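Local coordinates for protein dihydrodipicolinate synthase (Bacteroides thetaiotaomicron, PDB 4XKY) that probably acts as a Schiff-base-forming, pyruvate-dependent lyase of the DapA family, as dihydrodipicolinate synthases and N-acetylneuraminate lyases do, at residues A[56-59]-A[60-63]. Sequence-based numbering, arbitrary orientation.
Sequences YKLR and MEMI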
# COMPACT_ATOMS: atom_id res chain seq x y z
N TYR A 56 -6.85 -0.91 -28.91
CA TYR A 56 -6.87 -2.29 -29.38
C TYR A 56 -6.35 -2.41 -30.78
O TYR A 56 -5.61 -3.31 -31.10
CB TYR A 56 -8.30 -2.83 -29.37
CG TYR A 56 -8.33 -4.32 -29.19
CD1 TYR A 56 -7.95 -4.87 -27.97
CD2 TYR A 56 -8.73 -5.17 -30.21
CE1 TYR A 56 -7.97 -6.23 -27.77
CE2 TYR A 56 -8.76 -6.54 -30.01
CZ TYR A 56 -8.37 -7.06 -28.78
OH TYR A 56 -8.37 -8.40 -28.50
N LYS A 57 -6.76 -1.50 -31.65
CA LYS A 57 -6.27 -1.48 -33.01
C LYS A 57 -4.75 -1.45 -33.05
O LYS A 57 -4.11 -2.23 -33.76
CB LYS A 57 -6.85 -0.29 -33.77
CG LYS A 57 -6.44 -0.21 -35.23
CD LYS A 57 -6.76 1.17 -35.79
CE LYS A 57 -5.60 2.14 -35.62
NZ LYS A 57 -5.99 3.53 -35.95
N LEU A 58 -4.16 -0.55 -32.27
CA LEU A 58 -2.70 -0.41 -32.32
C LEU A 58 -1.99 -1.63 -31.78
O LEU A 58 -1.01 -2.06 -32.35
CB LEU A 58 -2.27 0.84 -31.58
CG LEU A 58 -0.95 1.49 -31.90
CD1 LEU A 58 -0.71 1.61 -33.38
CD2 LEU A 58 -0.97 2.87 -31.28
N ARG A 59 -2.51 -2.21 -30.71
CA ARG A 59 -1.95 -3.46 -30.20
C ARG A 59 -2.00 -4.54 -31.32
O ARG A 59 -1.04 -5.27 -31.52
CB ARG A 59 -2.70 -3.90 -28.95
CG ARG A 59 -2.50 -2.94 -27.78
CD ARG A 59 -3.64 -3.01 -26.78
NE ARG A 59 -3.51 -4.19 -25.93
CZ ARG A 59 -4.46 -4.62 -25.11
NH1 ARG A 59 -5.63 -3.98 -25.04
NH2 ARG A 59 -4.25 -5.71 -24.38
N MET A 60 -3.09 -4.61 -32.07
CA MET A 60 -3.18 -5.60 -33.15
C MET A 60 -2.17 -5.33 -34.26
O MET A 60 -1.53 -6.26 -34.74
CB MET A 60 -4.59 -5.72 -33.69
CG MET A 60 -5.51 -6.35 -32.66
SD MET A 60 -7.24 -6.64 -33.11
CE MET A 60 -7.72 -5.12 -33.92
N GLU A 61 -2.01 -4.07 -34.64
CA GLU A 61 -1.02 -3.72 -35.64
C GLU A 61 0.41 -4.02 -35.20
O GLU A 61 1.22 -4.44 -36.01
CB GLU A 61 -1.16 -2.26 -36.03
CG GLU A 61 -2.50 -1.98 -36.68
CD GLU A 61 -2.67 -0.54 -37.12
OE1 GLU A 61 -1.79 0.30 -36.83
OE2 GLU A 61 -3.71 -0.25 -37.75
N MET A 62 0.71 -3.84 -33.92
CA MET A 62 2.04 -4.14 -33.45
C MET A 62 2.31 -5.63 -33.59
O MET A 62 3.37 -6.01 -34.02
CB MET A 62 2.22 -3.74 -31.99
CG MET A 62 3.59 -4.05 -31.38
SD MET A 62 4.96 -3.22 -32.23
CE MET A 62 6.35 -3.78 -31.24
N ILE A 63 1.35 -6.46 -33.19
CA ILE A 63 1.49 -7.90 -33.33
C ILE A 63 1.68 -8.32 -34.79
O ILE A 63 2.61 -9.06 -35.09
CB ILE A 63 0.25 -8.59 -32.75
CG1 ILE A 63 0.24 -8.44 -31.23
CG2 ILE A 63 0.20 -10.08 -33.11
CD1 ILE A 63 -1.10 -8.73 -30.61
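Met60 meets Tyr56 in a Met-aromatic contact one turn apart, within the first two turns of helix 56-70. The sulfur approaches the ring obliquely, SD lying 3.5 Å from CE2 of Tyr56 and 4.4 Å from the ring centroid, 56° off the normal. The Tyr56 ring is set by chi1 (-152°, CG anti to the backbone N) and SD by an extended Met60 chi2; the bend at chi3 then carries the methyl CE to 3.8 Å from Tyr56 CD2. Exchanging Met60 for an alanine would probably strip this flank of the ring of its thioether and open a gap facing Leu94. The phenol hydroxyl is hydrogen-bonded to Glu87 O and Asn90 ND2 on helix 85-97, the next helix of the TIM barrel; helix 56-70 is the helix of the beta-alpha-beta crossover from strand 42-44 to the parallel strand 76-79. Regular i to i+4 bonds run beneath the side chains, from Met60 N to Tyr56 O (3.0 Å) through Ile63 N to Arg59 O (3.1 Å). On another flank, Glu61 OE2 lies 3.7 Å from Lys57 CG, but Lys57 NZ remains 4.8 Å from OE2 and has a weak, long ion pair with Asp20. Arg59 instead reaches off the helix to a salt bridge with Asp82.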